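Local coordinates for MdbA protein (Corynebacterium matruchotii ATCC 14266, PDB 6BO0) that acts as a thiol-disulfide oxidoreductase of the DsbA family, probably introducing disulfide bonds into exported proteins through a thioredoxin-fold active site, at residues I189-N192 and A193-P196; Q176-S179 and P180-F183; T145-K148 and I149-T153; Y154-E157 and F158-I161. One frame throughout, in Å; residues are numbered along the deposited sequence. Where two conformers were deposited one is given.

Contact 1. Residues I189-N192 and A193-P196; sequences IKEN and ATWP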
ATOM      1  N   ILE A 189       8.735  13.943  -7.893  1.00 15.26           N
ATOM      2  CA  ILE A 189       8.357  13.857  -9.298  1.00 16.36           C
ATOM      3  C   ILE A 189       7.128  14.719  -9.552  1.00 18.38           C
ATOM      4  O   ILE A 189       6.156  14.646  -8.828  1.00 22.19           O
ATOM      5  CB  ILE A 189       8.090  12.386  -9.678  1.00 17.26           C
ATOM      6  CG1 ILE A 189       9.322  11.524  -9.371  1.00 18.15           C
ATOM      7  CG2 ILE A 189       7.703  12.261 -11.148  1.00 19.76           C
ATOM      8  CD1 ILE A 189      10.625  12.057  -9.952  1.00 20.48           C
ATOM      9  N   LYS A 190       7.187  15.518 -10.605  1.00 20.23           N
ATOM     10  CA  LYS A 190       6.116  16.464 -10.943  1.00 22.74           C
ATOM     11  C   LYS A 190       4.864  15.805 -11.510  1.00 21.48           C
ATOM     12  O   LYS A 190       3.746  16.196 -11.179  1.00 29.14           O
ATOM     13  CB  LYS A 190       6.645  17.492 -11.957  1.00 27.89           C
ATOM     14  CG  LYS A 190       7.778  18.348 -11.419  1.00 41.45           C
ATOM     15  CD  LYS A 190       8.096  19.524 -12.338  1.00 52.08           C
ATOM     16  CE  LYS A 190       9.356  20.261 -11.894  1.00 60.84           C
ATOM     17  NZ  LYS A 190       9.340  20.611 -10.442  1.00 63.60           N
ATOM     18  N   GLU A 191       5.049  14.848 -12.406  1.00 19.26           N
ATOM     19  CA  GLU A 191       3.958  14.124 -13.047  1.00 20.91           C
ATOM     20  C   GLU A 191       4.040  12.686 -12.564  1.00 18.94           C
ATOM     21  O   GLU A 191       4.724  11.833 -13.153  1.00 18.71           O
ATOM     22  CB  GLU A 191       4.050  14.199 -14.578  1.00 26.53           C
ATOM     23  CG  GLU A 191       2.878  13.560 -15.308  1.00 31.56           C
ATOM     24  CD  GLU A 191       2.949  13.776 -16.811  1.00 44.10           C
ATOM     25  OE1 GLU A 191       2.177  14.618 -17.301  1.00 59.88           O
ATOM     26  OE2 GLU A 191       3.778  13.123 -17.499  1.00 46.06           O
ATOM     27  N   ASN A 192       3.333  12.406 -11.475  1.00 18.45           N
ATOM     28  CA  ASN A 192       3.438  11.098 -10.848  1.00 18.55           C
ATOM     29  C   ASN A 192       3.007   9.966 -11.732  1.00 16.75           C
ATOM     30  O   ASN A 192       3.531   8.883 -11.627  1.00 17.51           O
ATOM     31  CB  ASN A 192       2.547  11.042  -9.603  1.00 22.17           C
ATOM     32  CG  ASN A 192       3.061  11.879  -8.514  1.00 21.11           C
ATOM     33  OD1 ASN A 192       2.301  12.412  -7.696  1.00 24.27           O
ATOM     34  ND2 ASN A 192       4.374  12.101  -8.533  1.00 22.78           N
ATOM     35  N   ALA A 193       2.006  10.236 -12.581  1.00 18.81           N
ATOM     36  CA  ALA A 193       1.380   9.207 -13.397  1.00 23.39           C
ATOM     37  C   ALA A 193       2.361   8.542 -14.342  1.00 20.06           C
ATOM     38  O   ALA A 193       2.091   7.422 -14.785  1.00 23.48           O
ATOM     39  CB  ALA A 193       0.223   9.801 -14.187  1.00 27.75           C
ATOM     40  N   THR A 194       3.478   9.217 -14.663  1.00 17.45           N
ATOM     41  CA  THR A 194       4.474   8.666 -15.567  1.00 18.28           C
ATOM     42  C   THR A 194       5.807   8.407 -14.863  1.00 16.69           C
ATOM     43  O   THR A 194       6.838   8.259 -15.524  1.00 17.32           O
ATOM     44  CB  THR A 194       4.669   9.579 -16.806  1.00 19.79           C
ATOM     45  OG1 THR A 194       5.213  10.827 -16.378  1.00 21.94           O
ATOM     46  CG2 THR A 194       3.351   9.842 -17.553  1.00 21.80           C
ATOM     47  N   TRP A 195       5.816   8.298 -13.528  1.00 15.37           N
ATOM     48  CA  TRP A 195       7.105   8.112 -12.871  1.00 14.28           C
ATOM     49  C   TRP A 195       7.883   6.882 -13.345  1.00 13.05           C
ATOM     50  O   TRP A 195       9.096   6.952 -13.428  1.00 13.53           O
ATOM     51  CB  TRP A 195       7.005   8.182 -11.334  1.00 14.25           C
ATOM     52  CG  TRP A 195       6.513   6.939 -10.636  1.00 13.26           C
ATOM     53  CD1 TRP A 195       5.269   6.735 -10.118  1.00 13.48           C
ATOM     54  CD2 TRP A 195       7.251   5.729 -10.370  1.00 12.85           C
ATOM     55  NE1 TRP A 195       5.178   5.510  -9.546  1.00 12.84           N
ATOM     56  CE2 TRP A 195       6.377   4.856  -9.697  1.00 12.54           C
ATOM     57  CE3 TRP A 195       8.556   5.294 -10.628  1.00 12.96           C
ATOM     58  CZ2 TRP A 195       6.777   3.581  -9.288  1.00 13.48           C
ATOM     59  CZ3 TRP A 195       8.937   4.045 -10.247  1.00 13.61           C
ATOM     60  CH2 TRP A 195       8.059   3.194  -9.579  1.00 13.83           C
ATOM     61  N   PRO A 196       7.209   5.759 -13.682  1.00 13.24           N
ATOM     62  CA  PRO A 196       8.010   4.612 -14.100  1.00 13.34           C
ATOM     63  C   PRO A 196       8.868   4.910 -15.345  1.00 14.46           C
ATOM     64  O   PRO A 196       9.956   4.357 -15.481  1.00 15.71           O
ATOM     65  CB  PRO A 196       6.957   3.533 -14.356  1.00 14.29           C
ATOM     66  CG  PRO A 196       5.890   3.866 -13.343  1.00 14.19           C
ATOM     67  CD  PRO A 196       5.800   5.365 -13.497  1.00 13.43           C
TER
HETATM   68  O   HOH W   1       7.181  11.446 -14.590  1.00 21.90           O
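Glu-191 and Thr-194 meet carboxylate to hydroxyl across a tight turn. The glutamate chain runs extended, its CG anti to the backbone N (chi1 -175°), and this carries the carboxylate forward until OE2 accepts the Thr-194 hydroxyl through the lone pair facing away from its other oxygen, with OG1 and OE2 2.9 Å apart. Thr-194 OG1 also accepts a hydrogen bond from water 1 at 2.7 Å. That water donates a second one to Glu-191 O, 2.9 Å away, and so ties the side-chain bond to the backbone. The turn itself, with 3-10 geometry at Asn-192 and Ala-193, follows the hairpin of strands 181-184 and 187-188 in the C-terminal part of the thioredoxin fold, and it packs against helix 51-68. Two backbone bonds close it: Thr-194 N to Glu-191 O at 3.3 Å, and the shorter Trp-195 N to Asn-192 O at 3.0 Å. The same backbone oxygen, Asn-192 O, lies at the edge of the indole, near its plane, 3.1 Å from Trp-195 CD1. Ile-189 crosses Trp-195 at about a right angle, its CG2 methyl 4.1 Å from Trp-195 CB. With CG set between the backbone N and the carbonyl carbon (chi1 80°), the indole reaches Met-63 of helix 51-68 and Val-41 and Ile-43 of strand 39-45, while Pro-196 CD stands over one face, offset toward the rim.

Contact 2. Residues Q176-S179 and P180-F183; sequences QVSS and PRVF
Arg-181 curls back toward the loop that precedes it, and its NH1 grips Gln-176 O at 2.8 Å. Successive bends at chi2 and chi3 (-75° and -77°) fold the chain so that the NH1 edge of the guanidinium is turned to the loop. The Gln-176 oxygen lies at this edge, close to the guanidinium plane, although NH1 stands well above the plane of that carbonyl. In the conformer given for Ser-178, OG takes a second, more bent bond from NH1 at 3.1 Å, tilted out of the guanidinium plane. The group's other nitrogens are engaged too, NE by Glu-188 and NH2 by Asp-174, so salt bridges and loop together fix its rotation. Ser-179 and Pro-180 are joined by a cis peptide, which draws their CA atoms to 2.9 Å. A cis-proline opposite the active-site cysteines is a hallmark of the thioredoxin fold, and here the Pro-180 ring touches Tyr-51, Cys-52 and Leu-55 at the start of helix 51-68. From that turn the chain enters strand 181-184, where Arg-181 pairs through its backbone with Tyr-44 of strand 39-45 while its side chain rests on Leu-169 of helix 155-172.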
ATOM      1  N   GLN A 176       3.985  20.802   2.162  1.00 22.97           N
ATOM      2  CA  GLN A 176       2.581  20.388   2.033  1.00 23.76           C
ATOM      3  C   GLN A 176       2.471  18.872   2.212  1.00 22.34           C
ATOM      4  O   GLN A 176       3.335  18.110   1.715  1.00 22.18           O
ATOM      5  CB  GLN A 176       2.056  20.797   0.665  1.00 25.11           C
ATOM      6  CG  GLN A 176       2.078  22.304   0.444  1.00 28.36           C
ATOM      7  CD  GLN A 176       1.630  22.689  -0.953  1.00 30.15           C
ATOM      8  OE1 GLN A 176       0.471  22.465  -1.324  1.00 33.42           O
ATOM      9  NE2 GLN A 176       2.542  23.273  -1.741  1.00 31.35           N
ATOM     10  N   VAL A 177       1.452  18.428   2.938  1.00 22.14           N
ATOM     11  CA  VAL A 177       1.172  17.044   3.137  0.60 20.68           C
ATOM     12  C   VAL A 177      -0.132  16.888   2.407  0.60 20.58           C
ATOM     13  O   VAL A 177      -1.140  17.555   2.662  0.60 22.52           O
ATOM     14  CB  VAL A 177       1.087  16.663   4.625  0.60 26.05           C
ATOM     15  CG1 VAL A 177       0.588  15.238   4.780  0.60 27.22           C
ATOM     16  CG2 VAL A 177       2.455  16.830   5.277  0.60 28.79           C
ATOM     17  N   SER A 178      -0.051  16.019   1.434  0.60 18.84           N
ATOM     18  CA  SER A 178      -1.157  15.674   0.596  0.60 19.22           C
ATOM     19  C   SER A 178      -0.716  14.375  -0.010  0.60 20.07           C
ATOM     20  O   SER A 178       0.372  13.860   0.288  0.60 18.64           O
ATOM     21  CB  SER A 178      -1.348  16.713  -0.512  0.60 23.08           C
ATOM     22  OG  SER A 178      -0.199  16.762  -1.346  0.60 22.57           O
ATOM     23  N   SER A 179      -1.555  13.841  -0.865  0.60 18.03           N
ATOM     24  CA  SER A 179      -1.224  12.617  -1.530  1.00 17.05           C
ATOM     25  C   SER A 179      -1.992  12.576  -2.836  1.00 15.54           C
ATOM     26  O   SER A 179      -2.991  13.271  -2.977  1.00 19.14           O
ATOM     27  CB  SER A 179      -1.614  11.383  -0.670  1.00 18.48           C
ATOM     28  OG  SER A 179      -2.948  11.424  -0.216  1.00 22.27           O
ATOM     29  N   PRO A 180      -1.528  11.756  -3.800  1.00 16.20           N
ATOM     30  CA  PRO A 180      -0.292  10.986  -3.804  1.00 14.05           C
ATOM     31  C   PRO A 180       0.932  11.854  -4.034  1.00 14.24           C
ATOM     32  O   PRO A 180       0.844  12.902  -4.676  1.00 15.59           O
ATOM     33  CB  PRO A 180      -0.475   9.999  -4.974  1.00 16.21           C
ATOM     34  CG  PRO A 180      -1.367  10.747  -5.914  1.00 18.59           C
ATOM     35  CD  PRO A 180      -2.275  11.595  -5.054  1.00 18.59           C
ATOM     36  N   ARG A 181       2.088  11.383  -3.565  1.00 13.02           N
ATOM     37  CA  ARG A 181       3.370  12.040  -3.855  1.00 12.81           C
ATOM     38  C   ARG A 181       4.394  10.970  -4.127  1.00 12.96           C
ATOM     39  O   ARG A 181       4.385   9.943  -3.450  1.00 14.43           O
ATOM     40  CB  ARG A 181       3.842  12.898  -2.660  1.00 14.37           C
ATOM     41  CG  ARG A 181       2.786  13.820  -2.109  1.00 15.44           C
ATOM     42  CD  ARG A 181       2.527  15.028  -2.967  1.00 16.50           C
ATOM     43  NE  ARG A 181       3.599  15.993  -2.781  1.00 17.32           N
ATOM     44  CZ  ARG A 181       3.751  16.804  -1.742  1.00 18.03           C
ATOM     45  NH1 ARG A 181       2.819  16.902  -0.795  1.00 18.53           N
ATOM     46  NH2 ARG A 181       4.826  17.570  -1.676  1.00 19.34           N
ATOM     47  N   VAL A 182       5.263  11.200  -5.103  1.00 12.63           N
ATOM     48  CA  VAL A 182       6.308  10.264  -5.467  1.00 12.10           C
ATOM     49  C   VAL A 182       7.640  10.966  -5.479  1.00 12.62           C
ATOM     50  O   VAL A 182       7.764  12.067  -6.036  1.00 14.34           O
ATOM     51  CB  VAL A 182       6.037   9.634  -6.851  1.00 12.56           C
ATOM     52  CG1 VAL A 182       7.140   8.671  -7.261  1.00 13.37           C
ATOM     53  CG2 VAL A 182       4.680   8.958  -6.847  1.00 13.79           C
ATOM     54  N   PHE A 183       8.624  10.309  -4.864  1.00 11.96           N
ATOM     55  CA  PHE A 183      10.005  10.773  -4.859  1.00 12.71           C
ATOM     56  C   PHE A 183      10.879   9.670  -5.431  1.00 12.34           C
ATOM     57  O   PHE A 183      10.686   8.500  -5.110  1.00 14.63           O
ATOM     58  CB  PHE A 183      10.508  11.101  -3.439  1.00 14.06           C
ATOM     59  CG  PHE A 183       9.818  12.252  -2.792  1.00 14.43           C
ATOM     60  CD1 PHE A 183       8.499  12.151  -2.372  1.00 15.67           C
ATOM     61  CD2 PHE A 183      10.502  13.430  -2.542  1.00 16.05           C
ATOM     62  CE1 PHE A 183       7.876  13.228  -1.775  1.00 15.88           C
ATOM     63  CE2 PHE A 183       9.882  14.489  -1.944  1.00 17.20           C
ATOM     64  CZ  PHE A 183       8.566  14.393  -1.556  1.00 18.29           C
TER

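Contact 3. Residues T145-K148 and I149-T153; sequences TVKK and IADGT
The flat carboxylate of Asp-151 is set against Lys-147, the residue one helical turn earlier. Over one face stands the Lys-147 carbonyl oxygen, almost directly above Asp-151 CG at 3.1 Å and nearly equidistant from the two carboxylate oxygens. From the same side, beyond the rim, Lys-147 CG comes within 3.5 Å of Asp-151 OD2. No hydrogen bond links the three oxygens, all of them acceptors, and their closeness may be mildly unfavourable; the backbone N of Asp-151 nevertheless binds the same Lys-147 O at 2.9 Å. The ammonium group does not close on the carboxylate: a bend at chi3 (-69°) leaves Lys-147 NZ 6.1 Å from Asp-151 OD2. Farther round, Lys-148 stays extended beyond CG, so that NZ reaches Asp-103 in a salt bridge and the hydroxyl of Tyr-154, while its aliphatic root packs on Thr-153, CG lying 3.8 Å from OG1. On the inward side, the CD1 methyl of Ile-149 meets Thr-145 CG2 at 4.1 Å, and Ile-149 continues onto Ala-133 and Ala-136 of helix 129-138 and Ala-96 and Thr-99 of helix 89-103. Thr-145 OG1 is held by Asp-104. Helix 143-151, part of the helical region that accompanies the thioredoxin fold, then stops at Gly-152, which adopts positive phi (62°). Thr-153 N turns back to Lys-148 O at 3.1 Å, and Gly-152 N bonds Ile-149 O, closing the shorter of the two loops; the two bonds together make a Schellman motif.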
ATOM      1  N   THR A 145      -2.725 -14.010  10.172  1.00 11.75           N
ATOM      2  CA  THR A 145      -2.838 -12.658   9.607  1.00 11.02           C
ATOM      3  C   THR A 145      -4.287 -12.189   9.628  1.00 10.64           C
ATOM      4  O   THR A 145      -4.579 -11.063   9.992  1.00 10.69           O
ATOM      5  CB  THR A 145      -2.284 -12.625   8.196  1.00 11.49           C
ATOM      6  OG1 THR A 145      -0.923 -13.064   8.234  1.00 12.59           O
ATOM      7  CG2 THR A 145      -2.394 -11.258   7.538  1.00 12.21           C
ATOM      8  N   VAL A 146      -5.185 -13.070   9.220  1.00 10.44           N
ATOM      9  CA  VAL A 146      -6.606 -12.777   9.214  1.00 10.55           C
ATOM     10  C   VAL A 146      -7.056 -12.400  10.636  1.00 10.63           C
ATOM     11  O   VAL A 146      -7.764 -11.422  10.834  1.00 10.75           O
ATOM     12  CB  VAL A 146      -7.387 -13.984   8.644  1.00 11.25           C
ATOM     13  CG1 VAL A 146      -8.892 -13.773   8.760  1.00 11.66           C
ATOM     14  CG2 VAL A 146      -7.025 -14.224   7.181  1.00 12.37           C
ATOM     15  N   LYS A 147      -6.641 -13.214  11.621  1.00 10.70           N
ATOM     16  CA  LYS A 147      -6.985 -12.910  13.010  1.00 11.48           C
ATOM     17  C   LYS A 147      -6.453 -11.530  13.436  1.00 11.18           C
ATOM     18  O   LYS A 147      -7.165 -10.754  14.065  1.00 11.89           O
ATOM     19  CB  LYS A 147      -6.432 -14.003  13.916  1.00 13.11           C
ATOM     20  CG  LYS A 147      -6.784 -13.828  15.383  1.00 16.12           C
ATOM     21  CD  LYS A 147      -5.946 -14.712  16.280  1.00 20.44           C
ATOM     22  CE  LYS A 147      -6.299 -16.150  16.086  1.00 20.88           C
ATOM     23  NZ  LYS A 147      -5.510 -16.962  17.042  1.00 25.61           N
ATOM     24  N   LYS A 148      -5.183 -11.243  13.117  1.00 10.67           N
ATOM     25  CA  LYS A 148      -4.596  -9.991  13.554  1.00 10.76           C
ATOM     26  C   LYS A 148      -5.298  -8.803  12.909  1.00 10.93           C
ATOM     27  O   LYS A 148      -5.410  -7.738  13.524  1.00 11.11           O
ATOM     28  CB  LYS A 148      -3.126  -9.939  13.232  1.00 11.67           C
ATOM     29  CG  LYS A 148      -2.287 -10.788  14.181  1.00 13.64           C
ATOM     30  CD  LYS A 148      -0.823 -10.528  13.898  1.00 18.35           C
ATOM     31  CE  LYS A 148       0.088 -11.449  14.646  1.00 20.12           C
ATOM     32  NZ  LYS A 148       1.467 -10.944  14.466  1.00 22.95           N
ATOM     33  N   ILE A 149      -5.721  -8.937  11.641  1.00 10.08           N
ATOM     34  CA  ILE A 149      -6.490  -7.849  11.016  1.00 10.42           C
ATOM     35  C   ILE A 149      -7.793  -7.615  11.787  1.00 10.36           C
ATOM     36  O   ILE A 149      -8.116  -6.493  12.197  1.00 11.04           O
ATOM     37  CB  ILE A 149      -6.788  -8.144   9.538  1.00  9.97           C
ATOM     38  CG1 ILE A 149      -5.487  -8.200   8.719  1.00  9.85           C
ATOM     39  CG2 ILE A 149      -7.732  -7.068   8.980  1.00 10.28           C
ATOM     40  CD1 ILE A 149      -5.656  -8.709   7.313  1.00 10.82           C
ATOM     41  N   ALA A 150      -8.556  -8.677  12.001  1.00 11.07           N
ATOM     42  CA  ALA A 150      -9.852  -8.531  12.668  1.00 11.45           C
ATOM     43  C   ALA A 150      -9.696  -7.938  14.062  1.00 11.60           C
ATOM     44  O   ALA A 150     -10.527  -7.156  14.501  1.00 13.28           O
ATOM     45  CB  ALA A 150     -10.561  -9.885  12.752  1.00 12.37           C
ATOM     46  N   ASP A 151      -8.627  -8.337  14.752  1.00 11.11           N
ATOM     47  CA  ASP A 151      -8.386  -7.906  16.119  1.00 12.41           C
ATOM     48  C   ASP A 151      -7.780  -6.499  16.217  1.00 13.32           C
ATOM     49  O   ASP A 151      -7.663  -5.933  17.305  1.00 14.60           O
ATOM     50  CB  ASP A 151      -7.431  -8.867  16.825  1.00 13.42           C
ATOM     51  CG  ASP A 151      -7.976 -10.243  16.985  1.00 14.37           C
ATOM     52  OD1 ASP A 151      -9.169 -10.498  16.703  1.00 15.28           O
ATOM     53  OD2 ASP A 151      -7.195 -11.100  17.460  1.00 15.92           O
ATOM     54  N   GLY A 152      -7.364  -5.922  15.099  1.00 11.60           N
ATOM     55  CA  GLY A 152      -6.678  -4.644  15.153  1.00 12.42           C
ATOM     56  C   GLY A 152      -5.382  -4.673  15.931  1.00 12.56           C
ATOM     57  O   GLY A 152      -4.984  -3.697  16.551  1.00 12.79           O
ATOM     58  N   THR A 153      -4.690  -5.792  15.856  1.00 11.96           N
ATOM     59  CA  THR A 153      -3.440  -5.970  16.574  1.00 12.78           C
ATOM     60  C   THR A 153      -2.434  -4.858  16.274  1.00 12.80           C
ATOM     61  O   THR A 153      -1.718  -4.397  17.164  1.00 14.68           O
ATOM     62  CB  THR A 153      -2.881  -7.383  16.301  1.00 13.60           C
ATOM     63  OG1 THR A 153      -3.862  -8.351  16.698  1.00 15.28           O
ATOM     64  CG2 THR A 153      -1.556  -7.615  17.015  1.00 15.90           C
TER

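Contact 4. Residues Y154-E157 and F158-I161; sequences YSDE and FKKI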
ATOM      1  N   TYR A 154      -2.389  -4.429  15.007  1.00 11.87           N
ATOM      2  CA  TYR A 154      -1.460  -3.387  14.605  1.00 11.49           C
ATOM      3  C   TYR A 154      -2.108  -2.022  14.422  1.00 12.15           C
ATOM      4  O   TYR A 154      -1.475  -1.121  13.830  1.00 12.58           O
ATOM      5  CB  TYR A 154      -0.709  -3.790  13.338  1.00 12.30           C
ATOM      6  CG  TYR A 154       0.185  -5.004  13.503  1.00 13.22           C
ATOM      7  CD1 TYR A 154       1.095  -5.128  14.550  1.00 20.03           C
ATOM      8  CD2 TYR A 154       0.150  -6.003  12.565  1.00 14.36           C
ATOM      9  CE1 TYR A 154       1.927  -6.247  14.633  1.00 22.10           C
ATOM     10  CE2 TYR A 154       0.974  -7.091  12.619  1.00 17.22           C
ATOM     11  CZ  TYR A 154       1.849  -7.226  13.660  1.00 18.86           C
ATOM     12  OH  TYR A 154       2.664  -8.329  13.688  1.00 23.79           O
ATOM     13  N   SER A 155      -3.324  -1.805  14.910  1.00 12.11           N
ATOM     14  CA  SER A 155      -3.948  -0.499  14.739  1.00 13.02           C
ATOM     15  C   SER A 155      -3.143   0.646  15.289  1.00 14.09           C
ATOM     16  O   SER A 155      -2.982   1.683  14.646  1.00 14.93           O
ATOM     17  CB  SER A 155      -5.342  -0.502  15.341  1.00 13.81           C
ATOM     18  OG  SER A 155      -6.195  -1.364  14.591  1.00 14.60           O
ATOM     19  N   ASP A 156      -2.604   0.482  16.482  1.00 14.41           N
ATOM     20  CA  ASP A 156      -1.842   1.558  17.077  1.00 16.20           C
ATOM     21  C   ASP A 156      -0.483   1.732  16.396  1.00 15.14           C
ATOM     22  O   ASP A 156      -0.029   2.859  16.183  1.00 16.96           O
ATOM     23  CB  ASP A 156      -1.722   1.320  18.573  1.00 21.20           C
ATOM     24  CG  ASP A 156      -3.064   1.528  19.312  1.00 24.65           C
ATOM     25  OD1 ASP A 156      -4.030   2.074  18.716  1.00 31.12           O
ATOM     26  OD2 ASP A 156      -3.146   1.156  20.493  1.00 35.80           O
ATOM     27  N   GLU A 157       0.161   0.627  16.041  1.00 14.31           N
ATOM     28  CA  GLU A 157       1.409   0.685  15.294  1.00 14.79           C
ATOM     29  C   GLU A 157       1.196   1.431  13.975  1.00 13.96           C
ATOM     30  O   GLU A 157       2.004   2.276  13.575  1.00 14.07           O
ATOM     31  CB  GLU A 157       1.887  -0.722  15.067  1.00 15.91           C
ATOM     32  CG  GLU A 157       3.266  -0.867  14.462  1.00 19.18           C
ATOM     33  CD  GLU A 157       3.834  -2.265  14.682  1.00 19.68           C
ATOM     34  OE1 GLU A 157       3.869  -2.730  15.838  1.00 24.70           O
ATOM     35  OE2 GLU A 157       4.272  -2.903  13.729  1.00 21.55           O
ATOM     36  N   PHE A 158       0.079   1.147  13.310  1.00 12.74           N
ATOM     37  CA  PHE A 158      -0.229   1.799  12.057  1.00 12.64           C
ATOM     38  C   PHE A 158      -0.465   3.299  12.238  1.00 13.38           C
ATOM     39  O   PHE A 158      -0.070   4.096  11.400  1.00 13.21           O
ATOM     40  CB  PHE A 158      -1.430   1.149  11.355  1.00 13.78           C
ATOM     41  CG  PHE A 158      -1.762   1.875  10.075  1.00 12.15           C
ATOM     42  CD1 PHE A 158      -0.971   1.692   8.942  1.00 13.13           C
ATOM     43  CD2 PHE A 158      -2.745   2.844  10.044  1.00 13.40           C
ATOM     44  CE1 PHE A 158      -1.190   2.447   7.801  1.00 13.80           C
ATOM     45  CE2 PHE A 158      -2.961   3.606   8.903  1.00 13.19           C
ATOM     46  CZ  PHE A 158      -2.174   3.405   7.787  1.00 13.81           C
ATOM     47  N   LYS A 159      -1.114   3.704  13.329  1.00 13.70           N
ATOM     48  CA  LYS A 159      -1.287   5.143  13.578  0.60 15.36           C
ATOM     49  C   LYS A 159       0.068   5.857  13.550  1.00 14.36           C
ATOM     50  O   LYS A 159       0.206   6.956  12.976  1.00 15.10           O
ATOM     51  CB  LYS A 159      -1.999   5.402  14.908  0.60 18.66           C
ATOM     52  CG  LYS A 159      -3.486   5.061  14.917  0.60 22.33           C
ATOM     53  CD  LYS A 159      -4.115   5.391  16.266  0.60 31.23           C
ATOM     54  CE  LYS A 159      -5.298   4.488  16.590  0.60 34.60           C
ATOM     55  NZ  LYS A 159      -6.018   4.967  17.801  0.60 40.73           N
ATOM     56  N   LYS A 160       1.066   5.249  14.181  1.00 14.54           N
ATOM     57  CA  LYS A 160       2.407   5.831  14.184  1.00 15.31           C
ATOM     58  C   LYS A 160       3.057   5.779  12.798  1.00 14.70           C
ATOM     59  O   LYS A 160       3.760   6.714  12.410  1.00 15.89           O
ATOM     60  CB  LYS A 160       3.308   5.146  15.223  1.00 17.86           C
ATOM     61  CG  LYS A 160       4.719   5.736  15.275  1.00 19.58           C
ATOM     62  CD  LYS A 160       5.480   5.315  16.514  1.00 22.43           C
ATOM     63  CE  LYS A 160       6.987   5.328  16.342  1.00 29.03           C
ATOM     64  NZ  LYS A 160       7.574   6.521  15.719  1.00 28.35           N
ATOM     65  N   ILE A 161       2.897   4.674  12.070  1.00 13.63           N
ATOM     66  CA  ILE A 161       3.387   4.581  10.663  1.00 13.98           C
ATOM     67  C   ILE A 161       2.877   5.802   9.875  1.00 12.26           C
ATOM     68  O   ILE A 161       3.629   6.501   9.188  1.00 12.35           O
ATOM     69  CB  ILE A 161       2.832   3.264   9.964  1.00 15.00           C
ATOM     70  CG1 ILE A 161       3.423   1.973  10.544  1.00 17.85           C
ATOM     71  CG2 ILE A 161       2.997   3.320   8.430  1.00 16.73           C
ATOM     72  CD1 ILE A 161       4.875   1.739  10.225  1.00 19.72           C
TER
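Asp-156 and Lys-159 lie side by side and point the same way along the first turns of helix 155-172, for which Tyr-154 occupies the N-cap position. Lys-159 keeps an extended chain beyond CG, and in the conformer given it runs alongside the carboxylate, with CE 3.5 Å from Asp-156 OD1 and NZ 3.6 Å from that oxygen, a long salt bridge. Phe-158 is oriented quite differently. Its CG is anti to the backbone N (chi1 178°), which swings the ring away from the preceding turn toward Thr-95 of helix 89-103; only its root stays behind, with CB 3.4 Å from Tyr-154 O. Glu-157 reaches out to the same helix, where its OE2 meets Lys-102 in a salt bridge and the hydroxyl of Tyr-98 in a hydrogen bond. Tyr-154 leads away from the helix start, and Asp-103 and Lys-148 share its hydroxyl. Polar and aromatic groups of this first turn thus fasten it to helix 89-103. In the backbone ladder Phe-158 N meets Tyr-154 O at 2.8 Å, and the bond from Lys-160 N to Asp-156 O is weak. Ile-161, buried against Tyr-98, sets CG1 beside its own backbone N and thereby 3.4 Å from Glu-157 O, the same oxygen that accepts Ile-161 N at 3.0 Å.

Overall arrangement
The four contacts fall into two pairs. Contacts 1 and 2, centres 12 Å apart, belong to the C-terminal sheet edge and touch through Ile-189 N and Val-182 O, 2.8 Å apart and probably hydrogen-bonded. Contacts 3 and 4, centres 13 Å apart, follow each other across the break between helices 143-151 and 155-172; Lys-148 NZ and Tyr-154 OH join them at 3.0 Å. Helix 155-172 carries the chain from contact 4 toward contact 2, 20 Å away between centres, whereas contacts 1 and 3 are 34 Å apart. Through its cis-proline, contact 2 borders the probable C-X-X-C active site of Cys-49 and Cys-52, Cys-49 being oxidised to S-hydroxycysteine here.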